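Long-range contacts in L-Ala-D/L-Glu epimerase, a muconate lactonizing enzyme (Klebsiella pneumoniae subsp. pneumoniae MGH 78578, PDB 3FCP), which belongs to the enolase superfamily, combining an N-terminal capping domain with a TIM-barrel-like domain that holds a magnesium ion: residues 8-13 with 36-41; 66-71 with 102-107; 49-54 with 306-311; 336-341 with 360-365; 77-82 with 92-97. All blocks are in the same frame, centred on the assembly; numbering follows the deposited sequence.

Interaction 1 of 5, residues 8-13 with 36-41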
# COMPACT_ATOMS: atom_id res chain seq x y z
N GLU A 8 -5.86 22.58 47.78
CA GLU A 8 -5.44 23.77 48.49
C GLU A 8 -3.96 24.03 48.38
O GLU A 8 -3.53 25.18 48.29
CB GLU A 8 -5.84 23.69 49.97
CG GLU A 8 -7.29 24.07 50.20
CD GLU A 8 -7.56 24.56 51.61
OE1 GLU A 8 -8.58 25.25 51.79
OE2 GLU A 8 -6.76 24.25 52.53
N GLN A 9 -3.17 22.97 48.37
CA GLN A 9 -1.74 23.14 48.26
C GLN A 9 -1.06 21.96 47.57
O GLN A 9 -1.55 20.83 47.61
CB GLN A 9 -1.12 23.35 49.64
CG GLN A 9 0.34 23.77 49.57
CD GLN A 9 0.53 25.09 48.83
OE1 GLN A 9 0.34 26.17 49.40
NE2 GLN A 9 0.89 25.00 47.55
N ILE A 10 0.07 22.25 46.95
CA ILE A 10 0.88 21.26 46.26
C ILE A 10 2.33 21.55 46.62
O ILE A 10 2.83 22.66 46.41
CB ILE A 10 0.70 21.33 44.72
CG1 ILE A 10 -0.72 20.89 44.34
CG2 ILE A 10 1.72 20.42 44.03
CD1 ILE A 10 -1.03 20.99 42.84
N GLU A 11 3.00 20.56 47.20
CA GLU A 11 4.40 20.68 47.59
C GLU A 11 5.17 19.63 46.79
O GLU A 11 4.59 18.63 46.36
CB GLU A 11 4.57 20.35 49.07
CG GLU A 11 3.80 21.23 50.05
CD GLU A 11 3.71 20.58 51.42
OE1 GLU A 11 2.80 19.75 51.63
OE2 GLU A 11 4.55 20.89 52.29
N SER A 12 6.46 19.85 46.59
CA SER A 12 7.29 18.88 45.88
C SER A 12 8.73 19.05 46.33
O SER A 12 9.16 20.15 46.69
CB SER A 12 7.16 19.03 44.36
OG SER A 12 7.73 20.24 43.89
N TRP A 13 9.47 17.95 46.32
CA TRP A 13 10.86 17.95 46.73
C TRP A 13 11.66 17.03 45.83
O TRP A 13 11.14 16.02 45.34
CB TRP A 13 11.01 17.40 48.15
CG TRP A 13 10.14 18.02 49.19
CD1 TRP A 13 10.48 19.04 50.04
CD2 TRP A 13 8.81 17.63 49.55
NE1 TRP A 13 9.45 19.29 50.91
CE2 TRP A 13 8.41 18.44 50.63
CE3 TRP A 13 7.92 16.66 49.06
CZ2 TRP A 13 7.15 18.31 51.24
CZ3 TRP A 13 6.67 16.53 49.66
CH2 TRP A 13 6.30 17.36 50.74
N VAL A 36 11.40 12.79 42.42
CA VAL A 36 10.67 14.04 42.63
C VAL A 36 9.37 13.59 43.29
O VAL A 36 8.53 12.92 42.67
CB VAL A 36 10.35 14.78 41.32
CG1 VAL A 36 9.56 16.05 41.64
CG2 VAL A 36 11.64 15.17 40.60
N ILE A 37 9.23 13.94 44.56
CA ILE A 37 8.08 13.57 45.36
C ILE A 37 7.12 14.74 45.49
O ILE A 37 7.54 15.89 45.64
CB ILE A 37 8.52 13.09 46.77
CG1 ILE A 37 9.42 11.86 46.64
CG2 ILE A 37 7.31 12.80 47.65
CD1 ILE A 37 8.75 10.66 46.02
N VAL A 38 5.83 14.45 45.45
CA VAL A 38 4.82 15.48 45.57
C VAL A 38 3.81 15.13 46.65
O VAL A 38 3.49 13.96 46.87
CB VAL A 38 4.07 15.69 44.23
CG1 VAL A 38 3.55 14.36 43.71
CG2 VAL A 38 2.91 16.65 44.41
N ARG A 39 3.33 16.15 47.34
CA ARG A 39 2.30 15.98 48.35
C ARG A 39 1.25 17.03 48.01
O ARG A 39 1.53 18.22 47.97
CB ARG A 39 2.82 16.21 49.77
CG ARG A 39 1.71 16.05 50.83
CD ARG A 39 2.28 15.99 52.23
NE ARG A 39 3.04 17.19 52.56
CZ ARG A 39 3.86 17.28 53.61
NH1 ARG A 39 4.01 16.25 54.42
NH2 ARG A 39 4.52 18.41 53.83
N LEU A 40 0.03 16.56 47.75
CA LEU A 40 -1.06 17.45 47.40
C LEU A 40 -2.05 17.47 48.55
O LEU A 40 -2.50 16.43 49.01
CB LEU A 40 -1.73 16.96 46.11
CG LEU A 40 -2.84 17.82 45.50
CD1 LEU A 40 -2.94 17.51 44.00
CD2 LEU A 40 -4.16 17.56 46.21
N THR A 41 -2.36 18.67 49.03
CA THR A 41 -3.29 18.83 50.14
C THR A 41 -4.62 19.37 49.66
O THR A 41 -4.67 20.37 48.93
CB THR A 41 -2.72 19.77 51.21
OG1 THR A 41 -1.49 19.24 51.71
CG2 THR A 41 -3.70 19.93 52.36
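W13 and R39 meet edge to face: the indole presents its CH2 corner to one face of the guanidinium, with the two planes 82° apart and W13 CH2 lying 3.7 Å from R39 NE. The first torsion of W13 (chi1 -52°) sets CG beside the backbone N, and the six-membered ring then swings across the neighbouring strand until CZ3 sits 3.9 Å from CB of R39. E11 fixes the guanidinium from its rim. R39 takes this carboxylate side-on, giving NE to OE1 at 2.7 Å and NH2 to OE2 at 2.9 Å, so a two-pronged salt bridge runs along the same sheet face as the indole. Further along that face T41 and Q9 meet only near their roots, CB to CB 4.2 Å. The backbone of T41 does more: its O accepts from both E8 N (2.8 Å) and Q9 N (3.1 Å), a classic beta bulge at this end of the ladder. On the other face I10, V38 and L40, with S12 among them, pack against helices 65-80 and 103-121. One face thus mixes the E11-R39 salt bridge with W13 and I37 while helices cover the other, and the pair belongs to the three-stranded antiparallel sheet of the capping domain.

Interaction 2 of 5, residues 66-71 with 102-107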
# COMPACT_ATOMS: atom_id res chain seq x y z
N GLU A 66 15.11 18.06 37.78
CA GLU A 66 14.95 19.49 38.02
C GLU A 66 13.88 20.13 37.13
O GLU A 66 13.17 21.03 37.56
CB GLU A 66 16.29 20.23 37.90
CG GLU A 66 17.34 19.57 37.03
CD GLU A 66 17.96 18.33 37.66
OE1 GLU A 66 17.61 17.22 37.22
OE2 GLU A 66 18.78 18.46 38.59
N ALA A 67 13.75 19.66 35.89
CA ALA A 67 12.74 20.20 34.98
C ALA A 67 11.36 19.72 35.44
O ALA A 67 10.36 20.44 35.31
CB ALA A 67 13.00 19.75 33.55
N ILE A 68 11.31 18.50 35.95
CA ILE A 68 10.06 17.93 36.44
C ILE A 68 9.60 18.76 37.64
O ILE A 68 8.43 19.14 37.73
CB ILE A 68 10.27 16.45 36.85
CG1 ILE A 68 10.46 15.61 35.58
CG2 ILE A 68 9.09 15.96 37.68
CD1 ILE A 68 10.92 14.19 35.85
N SER A 69 10.54 19.05 38.54
CA SER A 69 10.25 19.85 39.72
C SER A 69 9.76 21.24 39.28
O SER A 69 8.81 21.79 39.83
CB SER A 69 11.52 19.97 40.58
OG SER A 69 11.33 20.86 41.66
N SER A 70 10.44 21.80 38.28
CA SER A 70 10.09 23.10 37.74
C SER A 70 8.66 23.11 37.18
O SER A 70 7.89 24.03 37.45
CB SER A 70 11.07 23.47 36.62
OG SER A 70 10.62 24.61 35.90
N ALA A 71 8.30 22.08 36.42
CA ALA A 71 6.96 21.98 35.84
C ALA A 71 5.91 21.99 36.95
O ALA A 71 4.88 22.66 36.85
CB ALA A 71 6.83 20.72 35.00
N ASN A 102 5.52 16.93 29.30
CA ASN A 102 5.78 16.92 30.73
C ASN A 102 4.95 15.85 31.42
O ASN A 102 4.35 16.09 32.48
CB ASN A 102 5.47 18.30 31.32
CG ASN A 102 6.53 19.34 30.96
OD1 ASN A 102 7.51 19.51 31.69
ND2 ASN A 102 6.34 20.01 29.82
N THR A 103 4.92 14.66 30.82
CA THR A 103 4.16 13.53 31.34
C THR A 103 4.68 13.02 32.68
O THR A 103 3.92 12.46 33.47
CB THR A 103 4.14 12.37 30.32
OG1 THR A 103 5.49 11.97 30.02
CG2 THR A 103 3.45 12.80 29.02
N PHE A 104 5.98 13.19 32.94
CA PHE A 104 6.56 12.75 34.20
C PHE A 104 5.95 13.58 35.34
O PHE A 104 5.50 13.03 36.35
CB PHE A 104 8.08 12.90 34.18
CG PHE A 104 8.80 11.76 33.49
CD1 PHE A 104 9.74 10.99 34.18
CD2 PHE A 104 8.55 11.46 32.15
CE1 PHE A 104 10.42 9.93 33.55
CE2 PHE A 104 9.22 10.41 31.50
CZ PHE A 104 10.16 9.64 32.20
N ALA A 105 5.94 14.90 35.17
CA ALA A 105 5.37 15.80 36.16
C ALA A 105 3.87 15.50 36.33
O ALA A 105 3.36 15.42 37.44
CB ALA A 105 5.57 17.25 35.73
N LYS A 106 3.16 15.33 35.21
CA LYS A 106 1.73 15.03 35.26
C LYS A 106 1.47 13.71 35.99
O LYS A 106 0.49 13.59 36.72
CB LYS A 106 1.15 14.97 33.85
CG LYS A 106 1.12 16.31 33.14
CD LYS A 106 0.72 16.16 31.67
CE LYS A 106 0.64 17.52 30.98
NZ LYS A 106 0.44 17.40 29.50
N SER A 107 2.34 12.73 35.78
CA SER A 107 2.16 11.43 36.43
C SER A 107 2.24 11.53 37.96
O SER A 107 1.49 10.86 38.67
CB SER A 107 3.21 10.45 35.92
OG SER A 107 3.16 9.25 36.67
O HOH W 1 9.14 21.27 32.53
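With chi1 at -72° and the chain extended beyond CG1, I68 carries CD1 away from its own helix toward F104, and this methyl stops 3.5 Å from F104 CB. F104, whose chi1 of -82° places CG beside its backbone N, turns its ring onward, leaving CB and the near corner CD1 to receive the isoleucine; I68 CD1 and F104 CD1 are 3.8 Å apart. The second branch of I68, CG2, settles against the next residue, 4.0 Å from A105 CA. One turn further on, A71 and A105 meet methyl to methyl, CB to CB 3.8 Å. The axes of 66-71 and 103-107 pass 8.7 Å apart at -59°, a spacing consistent with the alanines at the crossing. N102, immediately before helix 103-121, lays its OD1 3.6 Å from A71 CB, while its ND2 is engaged by the carbonyls of K100 and of V62 from a second subunit. All five touching residues are buried, and no direct hydrogen bond spans the pair. A further layer lies beneath, where I68 also meets V36 of the sheet. Helices packed over an antiparallel sheet are the build of the enolase-type capping domain, and this crossing joins two of them.

Interaction 3 of 5, residues 49-54 with 306-311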
# COMPACT_ATOMS: atom_id res chain seq x y z
N ILE A 49 -0.00 11.57 47.77
CA ILE A 49 1.39 11.69 47.37
C ILE A 49 1.65 11.05 46.02
O ILE A 49 0.90 10.17 45.58
CB ILE A 49 2.37 11.08 48.42
CG1 ILE A 49 2.02 9.61 48.67
CG2 ILE A 49 2.33 11.90 49.71
CD1 ILE A 49 3.00 8.91 49.60
N GLY A 50 2.72 11.48 45.37
CA GLY A 50 3.05 10.95 44.06
C GLY A 50 4.54 11.02 43.82
O GLY A 50 5.26 11.68 44.56
N GLU A 51 4.99 10.36 42.76
CA GLU A 51 6.41 10.34 42.43
C GLU A 51 6.69 10.39 40.93
O GLU A 51 6.05 9.70 40.15
CB GLU A 51 7.05 9.07 42.99
CG GLU A 51 8.53 8.95 42.68
CD GLU A 51 9.13 7.62 43.14
OE1 GLU A 51 8.52 6.95 43.99
OE2 GLU A 51 10.22 7.26 42.65
N ALA A 52 7.67 11.20 40.55
CA ALA A 52 8.09 11.30 39.16
C ALA A 52 9.60 11.10 39.22
O ALA A 52 10.32 11.92 39.79
CB ALA A 52 7.75 12.66 38.57
N THR A 53 10.07 10.00 38.64
CA THR A 53 11.49 9.68 38.65
C THR A 53 11.97 9.28 37.26
O THR A 53 11.20 8.78 36.44
CB THR A 53 11.77 8.51 39.63
OG1 THR A 53 11.52 8.95 40.97
CG2 THR A 53 13.20 8.03 39.51
N THR A 54 13.25 9.51 37.00
CA THR A 54 13.83 9.11 35.73
C THR A 54 15.20 8.50 35.97
O THR A 54 15.64 8.35 37.11
CB THR A 54 13.97 10.29 34.75
OG1 THR A 54 14.33 9.78 33.46
CG2 THR A 54 15.04 11.26 35.22
N GLY A 306 10.92 4.73 43.18
CA GLY A 306 11.04 4.22 44.53
C GLY A 306 9.70 3.57 44.84
O GLY A 306 8.94 3.25 43.93
N THR A 307 9.38 3.41 46.12
CA THR A 307 8.13 2.78 46.52
C THR A 307 6.84 3.49 46.09
O THR A 307 5.88 2.84 45.69
CB THR A 307 8.09 2.56 48.05
OG1 THR A 307 9.16 1.68 48.43
CG2 THR A 307 6.76 1.93 48.47
N VAL A 308 6.82 4.82 46.17
CA VAL A 308 5.61 5.56 45.79
C VAL A 308 5.25 5.37 44.31
O VAL A 308 4.14 4.92 43.99
CB VAL A 308 5.75 7.07 46.08
CG1 VAL A 308 4.52 7.81 45.57
CG2 VAL A 308 5.92 7.30 47.60
N GLY A 309 6.18 5.70 43.42
CA GLY A 309 5.94 5.56 41.99
C GLY A 309 5.74 4.12 41.57
O GLY A 309 4.99 3.82 40.64
N THR A 310 6.42 3.20 42.25
CA THR A 310 6.30 1.79 41.95
C THR A 310 4.91 1.27 42.30
O THR A 310 4.28 0.61 41.48
CB THR A 310 7.38 0.97 42.68
OG1 THR A 310 8.66 1.28 42.11
CG2 THR A 310 7.11 -0.52 42.55
N VAL A 311 4.42 1.58 43.50
CA VAL A 311 3.09 1.08 43.87
C VAL A 311 2.01 1.75 43.02
O VAL A 311 1.01 1.13 42.67
CB VAL A 311 2.79 1.29 45.40
CG1 VAL A 311 2.48 2.75 45.70
CG2 VAL A 311 1.61 0.41 45.81
O HOH W 2 9.16 6.49 46.84
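Here a strand of the capping domain meets the first turn of a helix in the barrel domain, and the contact is a buried carboxylate receiving backbone N-H groups at a helix start. Strand segment 49-53 and helix segment 307-311 are almost perpendicular, their axes 6.7 Å apart and 96° between their directions. E51 carries the joint. Its CG lies anti to the backbone N (chi1 179°) and the chain continues extended, which delivers the carboxylate straight into the opening turn. OE2 accepts from G306 N at 2.7 Å through its syn lone pair, and the anti lone pair of the same oxygen is taken by T53 OG1, also at 2.7 Å, so a residue two places along the chain steadies the acid. OE1 receives G309 N at 2.7 Å, this time from above the carboxylate plane. A water adds a further link, donating to E51 OE1 and accepting from V308 N. G309, with no side chain, lets E51 CB lie 3.8 Å from its CA, and the direction a side chain would take there leads straight to the carboxylate. Beside this polar core, V308 rests CG1 against the backbone of G50 and CG2 on I49 CD1, 3.9 Å away, the two side chains crossing at about a right angle. T307 N, meanwhile, is bound by D337. A carboxylate gripped by two backbone N-H groups at a helix start, with a hydroxyl and a water, would probably be stabilised in its ionised form despite burial, making the domain junction polar as well as apolar.

Interaction 4 of 5, residues 336-341 with 360-365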
# COMPACT_ATOMS: atom_id res chain seq x y z
N ASP A 336 17.53 2.88 51.00
CA ASP A 336 16.52 3.54 51.82
C ASP A 336 15.53 4.25 50.90
O ASP A 336 15.83 4.53 49.74
CB ASP A 336 17.19 4.56 52.76
CG ASP A 336 16.40 4.76 54.05
OD1 ASP A 336 16.81 5.62 54.87
OD2 ASP A 336 15.39 4.07 54.27
N ASP A 337 14.34 4.55 51.42
CA ASP A 337 13.30 5.22 50.64
C ASP A 337 12.66 6.28 51.54
O ASP A 337 13.06 6.44 52.70
CB ASP A 337 12.24 4.21 50.20
CG ASP A 337 11.51 4.62 48.92
OD1 ASP A 337 11.32 5.84 48.69
OD2 ASP A 337 11.13 3.72 48.15
N ILE A 338 11.67 7.00 51.02
CA ILE A 338 11.01 8.03 51.81
C ILE A 338 9.63 7.63 52.34
O ILE A 338 8.84 8.48 52.74
CB ILE A 338 10.91 9.38 51.03
CG1 ILE A 338 10.46 9.14 49.59
CG2 ILE A 338 12.26 10.09 51.05
CD1 ILE A 338 9.01 8.73 49.45
N VAL A 339 9.33 6.33 52.33
CA VAL A 339 8.05 5.84 52.84
C VAL A 339 8.25 5.23 54.23
O VAL A 339 9.36 4.82 54.59
CB VAL A 339 7.40 4.76 51.91
CG1 VAL A 339 7.06 5.37 50.56
CG2 VAL A 339 8.35 3.56 51.74
N SER A 340 7.19 5.16 55.01
CA SER A 340 7.28 4.59 56.35
C SER A 340 7.40 3.07 56.28
O SER A 340 8.18 2.48 57.03
CB SER A 340 6.05 4.99 57.18
OG SER A 340 4.87 4.50 56.59
N VAL A 341 6.65 2.45 55.37
CA VAL A 341 6.67 1.00 55.20
C VAL A 341 6.80 0.59 53.73
O VAL A 341 5.96 0.95 52.90
CB VAL A 341 5.38 0.37 55.78
CG1 VAL A 341 5.41 -1.15 55.59
CG2 VAL A 341 5.25 0.72 57.25
N VAL A 360 0.66 3.44 50.80
CA VAL A 360 1.96 3.77 51.37
C VAL A 360 1.89 5.16 51.96
O VAL A 360 1.14 6.02 51.47
CB VAL A 360 3.10 3.69 50.33
CG1 VAL A 360 3.27 2.26 49.84
CG2 VAL A 360 2.82 4.63 49.17
N GLU A 361 2.67 5.39 53.01
CA GLU A 361 2.67 6.68 53.69
C GLU A 361 4.06 7.32 53.67
O GLU A 361 5.08 6.63 53.71
CB GLU A 361 2.23 6.47 55.15
CG GLU A 361 1.47 7.63 55.76
CD GLU A 361 0.06 7.76 55.20
OE1 GLU A 361 -0.08 8.10 54.01
OE2 GLU A 361 -0.91 7.51 55.95
N LEU A 362 4.08 8.65 53.62
CA LEU A 362 5.33 9.39 53.59
C LEU A 362 5.99 9.43 54.98
O LEU A 362 5.32 9.66 55.99
CB LEU A 362 5.05 10.82 53.12
CG LEU A 362 6.17 11.62 52.46
CD1 LEU A 362 6.64 10.89 51.21
CD2 LEU A 362 5.65 13.01 52.11
N ASP A 363 7.30 9.19 55.02
CA ASP A 363 8.06 9.23 56.26
C ASP A 363 8.73 10.60 56.24
O ASP A 363 9.79 10.77 55.64
CB ASP A 363 9.13 8.13 56.29
CG ASP A 363 9.92 8.10 57.59
OD1 ASP A 363 10.18 9.18 58.17
OD2 ASP A 363 10.30 7.00 58.03
N GLU A 364 8.09 11.59 56.87
CA GLU A 364 8.62 12.95 56.88
C GLU A 364 10.07 13.08 57.32
O GLU A 364 10.82 13.87 56.74
CB GLU A 364 7.73 13.87 57.71
CG GLU A 364 6.49 14.33 56.97
CD GLU A 364 5.81 15.50 57.64
OE1 GLU A 364 5.25 15.31 58.74
OE2 GLU A 364 5.84 16.62 57.07
N ASP A 365 10.47 12.33 58.34
CA ASP A 365 11.85 12.42 58.80
C ASP A 365 12.80 12.05 57.68
O ASP A 365 13.79 12.73 57.45
CB ASP A 365 12.06 11.50 60.01
CG ASP A 365 11.36 12.01 61.26
OD1 ASP A 365 11.34 13.25 61.46
OD2 ASP A 365 10.83 11.19 62.04
O HOH W 3 4.38 3.33 53.66
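I338 overlaps L362 through their terminal methyls, CD1 to CD1 at 3.7 Å, the side chains meeting at a slant. The motif beneath them is a single beta bridge, V339 opposite L362 with CA atoms 4.5 Å apart, which ties the loop following helix 307-317 to the segment leading into helix 364-370. Two backbone bonds close it: D363 N gives to I338 O at 2.8 Å, nearly straight at 172°, and S340 N gives to E361 O at 2.9 Å. L362 starts out away from the loop, but with chi1 at -155° and chi2 at 60° its CD1 returns to lie beside the I338 carbonyl as well as its methyl. I338 and L362 both reach I37 of strand 33-42, so these C-terminal loops pack against the sheet of the capping domain.

Polar groups trim the margins. D363 lays CB against the backbone of V339, CB to C 3.7 Å, while its OD1 accepts from K366 N, an N-cap for helix 364-370 placed next to the bridged L362. D337 holds the other side of the loop, its OD1 receiving the N of I338. V339, pointing away from the bridge, reaches T307 and V308 and brings CG1 to V360 CB at 4.3 Å. Beyond the last direct bond the two chains part, and one water spans the opening, accepting from V341 N at 3.0 Å and from E361 N at 2.8 Å.

Interaction 5 of 5, residues 77-82 with 92-97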
# COMPACT_ATOMS: atom_id res chain seq x y z
N THR A 77 1.20 23.71 39.74
CA THR A 77 0.68 24.19 41.01
C THR A 77 -0.30 25.35 40.88
O THR A 77 -1.43 25.28 41.37
CB THR A 77 1.84 24.56 41.97
OG1 THR A 77 2.58 23.38 42.27
CG2 THR A 77 1.30 25.16 43.27
N PRO A 78 0.10 26.44 40.19
CA PRO A 78 -0.87 27.53 40.07
C PRO A 78 -2.07 27.18 39.19
O PRO A 78 -3.14 27.78 39.32
CB PRO A 78 -0.03 28.68 39.52
CG PRO A 78 1.07 27.98 38.76
CD PRO A 78 1.42 26.84 39.69
N LEU A 79 -1.91 26.19 38.32
CA LEU A 79 -2.99 25.79 37.44
C LEU A 79 -4.06 24.98 38.17
O LEU A 79 -5.26 25.12 37.90
CB LEU A 79 -2.42 24.97 36.26
CG LEU A 79 -3.30 24.39 35.15
CD1 LEU A 79 -4.10 23.23 35.69
CD2 LEU A 79 -4.22 25.47 34.57
N LEU A 80 -3.63 24.15 39.12
CA LEU A 80 -4.54 23.27 39.85
C LEU A 80 -5.08 23.77 41.20
O LEU A 80 -6.14 23.31 41.64
CB LEU A 80 -3.88 21.91 40.04
CG LEU A 80 -3.52 21.18 38.73
CD1 LEU A 80 -2.75 19.90 39.03
CD2 LEU A 80 -4.80 20.89 37.95
N LYS A 81 -4.38 24.68 41.85
CA LYS A 81 -4.88 25.17 43.14
C LYS A 81 -6.23 25.87 43.00
O LYS A 81 -6.39 26.78 42.19
CB LYS A 81 -3.83 26.08 43.78
CG LYS A 81 -2.64 25.30 44.34
CD LYS A 81 -1.46 26.19 44.70
CE LYS A 81 -1.77 27.15 45.83
NZ LYS A 81 -0.59 28.00 46.12
N GLY A 82 -7.20 25.43 43.78
CA GLY A 82 -8.53 26.01 43.72
C GLY A 82 -9.50 25.15 42.92
O GLY A 82 -10.71 25.35 43.00
N THR A 92 -7.54 16.45 34.37
CA THR A 92 -6.69 15.97 33.29
C THR A 92 -6.86 16.85 32.04
O THR A 92 -5.88 17.22 31.38
CB THR A 92 -7.01 14.51 32.96
OG1 THR A 92 -6.75 13.70 34.12
CG2 THR A 92 -6.16 14.01 31.79
N ALA A 93 -8.10 17.19 31.72
CA ALA A 93 -8.38 18.03 30.55
C ALA A 93 -7.75 19.41 30.74
O ALA A 93 -7.25 20.02 29.79
CB ALA A 93 -9.89 18.17 30.34
N ARG A 94 -7.77 19.91 31.98
CA ARG A 94 -7.20 21.21 32.29
C ARG A 94 -5.69 21.15 32.17
O ARG A 94 -5.06 22.05 31.60
CB ARG A 94 -7.60 21.62 33.71
CG ARG A 94 -7.11 23.01 34.14
CD ARG A 94 -7.64 23.37 35.52
NE ARG A 94 -7.20 24.68 35.98
CZ ARG A 94 -7.74 25.84 35.60
NH1 ARG A 94 -8.76 25.85 34.75
NH2 ARG A 94 -7.27 26.99 36.07
N MET A 95 -5.10 20.09 32.71
CA MET A 95 -3.66 19.89 32.68
C MET A 95 -3.13 19.75 31.24
O MET A 95 -2.15 20.39 30.86
CB MET A 95 -3.29 18.63 33.48
CG MET A 95 -3.66 18.68 34.97
SD MET A 95 -3.39 17.10 35.84
CE MET A 95 -1.70 17.12 35.81
N ASN A 96 -3.78 18.91 30.44
CA ASN A 96 -3.33 18.71 29.07
C ASN A 96 -3.61 19.91 28.19
O ASN A 96 -2.86 20.18 27.26
CB ASN A 96 -3.95 17.44 28.49
CG ASN A 96 -3.45 16.19 29.18
OD1 ASN A 96 -2.30 16.15 29.63
ND2 ASN A 96 -4.28 15.16 29.25
N GLY A 97 -4.68 20.62 28.49
CA GLY A 97 -5.01 21.80 27.71
C GLY A 97 -4.02 22.93 27.91
O GLY A 97 -3.77 23.71 26.99
O HOH W 4 -5.65 28.34 38.20
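R94 and L79 supply the first shell, sliding past each other in opposite directions so that an arginine reaches a carbonyl over the leucine's own side chain. From CG to NE the arginine is fully extended, beginning with CG anti to the backbone N (chi1 -178°), and this straight arm carries NE to L79 O at 2.8 Å with an N-H angle of 167°. The acceptor lies close to the guanidinium plane. NH2 adds a weak second bond to the same oxygen at 3.3 Å. Along the arm, L79 CD1 touches R94 CG at 3.4 Å, while CD2 comes over one face of the guanidinium, 3.4 Å from NE; aliphatic and polar contacts are thus combined in one pair of residues.

One step out, a water accepts from R94 NH2 at 3.0 Å and donates to P78 O at 2.8 Å, so consecutive carbonyls near the helix end are served by the same guanidinium, one directly and one through water. On the inner side L80 crosses M95 at about a right angle, CD2 to CG 3.9 Å. This apolar pair is positioned in turn by I109 of helix 103-121, which both residues touch, and by I10 of the sheet beneath L80.

Helix 65-80 finishes here, K81 being the first residue to leave helical backbone angles. A cationic group bound to a carbonyl of the final turn would probably complement the partial negative charge that gathers on the carbonyls at a helix carboxyl end.

In the fold
The five contacts illustrate how a capping domain is built and then fastened to a barrel. Interactions 1 and 3, with centres 13 Å apart, share one sheet, in which V38 N meets G50 O at 3.0 Å. Interactions 2 and 5 both use helix 65-80, and K106 NZ joins them by a probable hydrogen bond to N96 OD1. Interaction 3 bridges the two domains, and interaction 4 supports it as T307 N meets D337 OD2 at 2.7 Å. The metal, held by N201, D250 and E251, lies about 10 Å from the side chain of F104 in interaction 2; interaction 5 sits on the periphery, its centre 27 Å from that of interaction 4.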